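Local coordinates for protein probable transcriptional regulator (Rhodococcus jostii, PDB 3ON2) that probably acts as a TetR-family transcriptional regulator, binding DNA through its N-terminal helix-turn-helix domain, with a helical C-terminal domain holding a pocket, at residues E106-A109 / L110-N114; Q123-E126 / A127-S131. One frame throughout, in Å; residues are numbered along the deposited sequence. Where two conformers were deposited one is given.

Contact 1. Residues E106-A109 / L110-N114; sequences ELLA and LMYGN
L108 and Y112 stand one turn apart on the same side of helix 105-115, where four successive i to i+4 backbone hydrogen bonds join E106-A109 to L110-N114. The straightest runs from Y112 N to L108 O, with 173° at the hydrogen, and the shortest from M111 N to L107 O.

The principal side-chain contact is L108 against Y112. The leucine's chi1 of -168° brings CG back level with its own CA, where the Y112 ring, leaning back over the preceding turn, meets it. L108 CG comes within 3.6 Å of Y112 CE2, approaching the ring obliquely. The branch ending in L108 CD1 reaches further up the ring and lies 3.6 Å from Y112 OH, so the leucine follows the tyrosine from CE2 to its phenolic end. That hydroxyl is hydrogen-bonded to Y97 OH on helix 86-103, while H165 packs edge-to-face with the ring. Replacing Y112 by an alanine removes the ring, which would probably leave L108 without the surface it packs on and the Y97 hydroxyl without this bond.

On the neighbouring strip of the helix, selenomethionine M111 bends back over the preceding turn. L107 has two conformers, and in the one described its CG lies 3.9 Å from M111 SE. The bend at chi3 (60°) carries the terminal methyl to L108, with M111 CE 3.8 Å from L108 CD1. M111 also packs on F68 of helix 56-81.

This is ordinary alpha-helical i, i+4 packing, here on a short helix of the tetracycline-repressor-like C-terminal domain, which in relatives binds the effector. Y112 lines the pocket occupied by a polyether, probably from the crystallisation liquor, and L108 packs beside it.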
loop_
_atom_site.group_PDB
_atom_site.type_symbol
_atom_site.label_atom_id
_atom_site.label_comp_id
_atom_site.label_asym_id
_atom_site.label_seq_id
_atom_site.Cartn_x
_atom_site.Cartn_y
_atom_site.Cartn_z
ATOM N N GLU A 106 -9.209 -4.856 -0.179
ATOM C CA GLU A 106 -9.618 -4.940 1.243
ATOM C C GLU A 106 -8.430 -4.685 2.195
ATOM O O GLU A 106 -8.598 -4.071 3.248
ATOM C CB GLU A 106 -10.292 -6.281 1.578
ATOM C CG GLU A 106 -11.607 -6.544 0.845
ATOM C CD GLU A 106 -12.717 -5.589 1.261
ATOM O OE1 GLU A 106 -12.579 -4.887 2.279
ATOM O OE2 GLU A 106 -13.743 -5.528 0.565
ATOM N N LEU A 107 -7.235 -5.146 1.833
ATOM C CA LEU A 107 -6.068 -4.877 2.684
ATOM C C LEU A 107 -5.770 -3.376 2.722
ATOM O O LEU A 107 -5.522 -2.815 3.783
ATOM C CB LEU A 107 -4.837 -5.655 2.236
ATOM C CG LEU A 107 -3.589 -5.333 3.069
ATOM C CD1 LEU A 107 -3.687 -5.940 4.476
ATOM C CD2 LEU A 107 -2.326 -5.806 2.336
ATOM N N LEU A 108 -5.842 -2.725 1.564
ATOM C CA LEU A 108 -5.577 -1.304 1.507
ATOM C C LEU A 108 -6.594 -0.481 2.333
ATOM O O LEU A 108 -6.197 0.438 3.095
ATOM C CB LEU A 108 -5.507 -0.842 0.039
ATOM C CG LEU A 108 -4.965 0.568 -0.190
ATOM C CD1 LEU A 108 -3.444 0.598 -0.139
ATOM C CD2 LEU A 108 -5.502 1.148 -1.497
ATOM N N ALA A 109 -7.890 -0.811 2.212
ATOM C CA ALA A 109 -8.910 -0.205 3.095
ATOM C C ALA A 109 -8.558 -0.380 4.583
ATOM O O ALA A 109 -8.664 0.588 5.371
ATOM C CB ALA A 109 -10.277 -0.775 2.804
ATOM N N LEU A 110 -8.140 -1.593 4.971
ATOM C CA LEU A 110 -7.742 -1.856 6.350
ATOM C C LEU A 110 -6.518 -1.012 6.754
ATOM O O LEU A 110 -6.496 -0.407 7.829
ATOM C CB LEU A 110 -7.501 -3.356 6.589
ATOM C CG LEU A 110 -6.966 -3.763 7.978
ATOM C CD1 LEU A 110 -7.946 -3.449 9.115
ATOM C CD2 LEU A 110 -6.634 -5.262 7.995
HETATM N N MSE A 111 -5.509 -0.978 5.887
HETATM C CA MSE A 111 -4.286 -0.211 6.113
HETATM C C MSE A 111 -4.608 1.233 6.466
HETATM O O MSE A 111 -4.175 1.718 7.501
HETATM C CB MSE A 111 -3.408 -0.238 4.870
HETATM C CG MSE A 111 -2.666 -1.546 4.691
HETATM SE SE MSE A 111 -2.056 -1.769 2.853
HETATM C CE MSE A 111 -0.874 -0.212 2.582
ATOM N N TYR A 112 -5.385 1.899 5.609
ATOM C CA TYR A 112 -5.745 3.298 5.815
ATOM C C TYR A 112 -6.703 3.542 6.990
ATOM O O TYR A 112 -6.541 4.516 7.711
ATOM C CB TYR A 112 -6.288 3.907 4.517
ATOM C CG TYR A 112 -5.274 3.949 3.393
ATOM C CD1 TYR A 112 -3.927 4.030 3.657
ATOM C CD2 TYR A 112 -5.677 3.926 2.063
ATOM C CE1 TYR A 112 -3.003 4.078 2.629
ATOM C CE2 TYR A 112 -4.771 3.984 1.040
ATOM C CZ TYR A 112 -3.427 4.046 1.323
ATOM O OH TYR A 112 -2.499 4.095 0.300
ATOM N N GLY A 113 -7.669 2.649 7.185
ATOM C CA GLY A 113 -8.638 2.758 8.276
ATOM C C GLY A 113 -7.961 2.581 9.622
ATOM O O GLY A 113 -8.295 3.261 10.587
ATOM N N ASN A 114 -6.997 1.669 9.672
ATOM C CA ASN A 114 -6.318 1.317 10.908
ATOM C C ASN A 114 -5.352 2.438 11.273
ATOM O O ASN A 114 -5.370 2.935 12.406
ATOM C CB ASN A 114 -5.602 -0.038 10.753
ATOM C CG ASN A 114 -4.842 -0.449 11.996
ATOM O OD1 ASN A 114 -3.766 0.062 12.267
ATOM N ND2 ASN A 114 -5.398 -1.384 12.751
#

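Contact 2. Residues Q123-E126 / A127-S131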
loop_
_atom_site.group_PDB
_atom_site.type_symbol
_atom_site.label_atom_id
_atom_site.label_comp_id
_atom_site.label_asym_id
_atom_site.label_seq_id
_atom_site.Cartn_x
_atom_site.Cartn_y
_atom_site.Cartn_z
ATOM N N GLN A 123 3.643 1.283 15.371
ATOM C CA GLN A 123 4.330 0.535 14.313
ATOM C C GLN A 123 3.573 0.622 12.983
ATOM O O GLN A 123 4.200 0.646 11.917
ATOM C CB GLN A 123 4.637 -0.916 14.700
ATOM C CG GLN A 123 3.448 -1.867 14.716
ATOM C CD GLN A 123 2.652 -1.828 16.020
ATOM O OE1 GLN A 123 2.882 -0.979 16.904
ATOM N NE2 GLN A 123 1.706 -2.768 16.150
ATOM N N VAL A 124 2.237 0.696 13.054
ATOM C CA VAL A 124 1.421 0.935 11.855
ATOM C C VAL A 124 1.685 2.351 11.325
ATOM O O VAL A 124 1.954 2.535 10.118
ATOM C CB VAL A 124 -0.091 0.723 12.100
ATOM C CG1 VAL A 124 -0.894 1.079 10.845
ATOM C CG2 VAL A 124 -0.375 -0.750 12.527
ATOM N N VAL A 125 1.587 3.343 12.216
ATOM C CA VAL A 125 1.836 4.741 11.840
ATOM C C VAL A 125 3.204 4.884 11.157
ATOM O O VAL A 125 3.293 5.500 10.092
ATOM C CB VAL A 125 1.716 5.718 13.048
ATOM C CG1 VAL A 125 2.092 7.146 12.633
ATOM C CG2 VAL A 125 0.306 5.689 13.637
ATOM N N GLU A 126 4.250 4.294 11.753
ATOM C CA GLU A 126 5.633 4.373 11.207
ATOM C C GLU A 126 5.796 3.708 9.839
ATOM O O GLU A 126 6.488 4.229 8.958
ATOM C CB GLU A 126 6.643 3.755 12.183
ATOM C CG GLU A 126 6.951 4.629 13.410
ATOM C CD GLU A 126 7.791 3.908 14.468
ATOM O OE1 GLU A 126 8.440 2.885 14.117
ATOM O OE2 GLU A 126 7.805 4.367 15.645
ATOM N N ALA A 127 5.181 2.537 9.684
ATOM C CA ALA A 127 5.171 1.819 8.412
ATOM C C ALA A 127 4.491 2.650 7.302
ATOM O O ALA A 127 5.004 2.711 6.185
ATOM C CB ALA A 127 4.482 0.458 8.583
ATOM N N GLY A 128 3.357 3.286 7.617
ATOM C CA GLY A 128 2.627 4.149 6.667
ATOM C C GLY A 128 3.443 5.371 6.245
ATOM O O GLY A 128 3.470 5.765 5.046
ATOM N N HIS A 129 4.134 5.969 7.210
ATOM C CA HIS A 129 5.001 7.113 6.927
ATOM C C HIS A 129 6.192 6.750 6.038
ATOM O O HIS A 129 6.668 7.590 5.276
ATOM C CB HIS A 129 5.446 7.799 8.227
ATOM C CG HIS A 129 4.336 8.509 8.935
ATOM N ND1 HIS A 129 4.556 9.458 9.912
ATOM C CD2 HIS A 129 2.992 8.430 8.782
ATOM C CE1 HIS A 129 3.396 9.914 10.351
ATOM N NE2 HIS A 129 2.431 9.310 9.678
ATOM N N ALA A 130 6.652 5.501 6.106
ATOM C CA ALA A 130 7.755 5.048 5.234
ATOM C C ALA A 130 7.430 5.046 3.738
ATOM O O ALA A 130 8.274 5.434 2.921
ATOM C CB ALA A 130 8.263 3.649 5.676
ATOM N N SER A 131 6.217 4.598 3.388
ATOM C CA SER A 131 5.759 4.590 2.000
ATOM C C SER A 131 5.776 6.037 1.482
ATOM O O SER A 131 6.259 6.321 0.376
ATOM C CB SER A 131 4.344 3.945 1.892
ATOM O OG SER A 131 4.198 2.684 2.617
#
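V125 and H129 stand one turn apart on helix 122-144, whose regular i to i+4 backbone bonds tie Q123-E126 to A127-S131. G128 N to V124 O is close to linear, whereas A130 N to E126 O is more bent, at 139°.

One side-chain pair carries the contact. H129 has two conformers; the geometry here is that of one, and the stack is not certain for the other. V125 and H129 run side by side in the same direction, and the methyl V125 CG1 lies over one face of the imidazole in a CH-pi contact, 4.0 Å from the ring centroid. It is displaced toward the rim, nearest to H129 NE2 at 3.7 Å. The valine places this methyl anti to the backbone N (chi1 176°), which makes it the one nearer the following turn, where the imidazole leans back over it. Closer to the backbone, H129 CD2 is 3.2 Å from V125 O, the same oxygen that accepts the H129 N-H. A127 CB rests 3.4 Å from Q123 O.

Around the helix, A127 and S131 pack on F68 of helix 56-81, and S131 OG is hydrogen-bonded to T72 OG1. V124 and H129 turn instead to helix 105-115, both touching K115.

Contact 1 precedes contact 2 along the chain, on the consecutive helices 105-115 and 122-144, and their centres are 13 Å apart. The two helices meet directly where N114, at the end of contact 1, packs against V124 of contact 2, with N114 OD1 3.4 Å from V124 CG1. Both also pack on the long helix 56-81, with F68 touching M111 from one and A127 and S131 from the other. All four segments belong to the TetR-like C-terminal domain. Y112 from contact 1 and G128 and S131 from contact 2 contribute to the same polyether-occupied pocket, consistent with a site for a small-molecule effector.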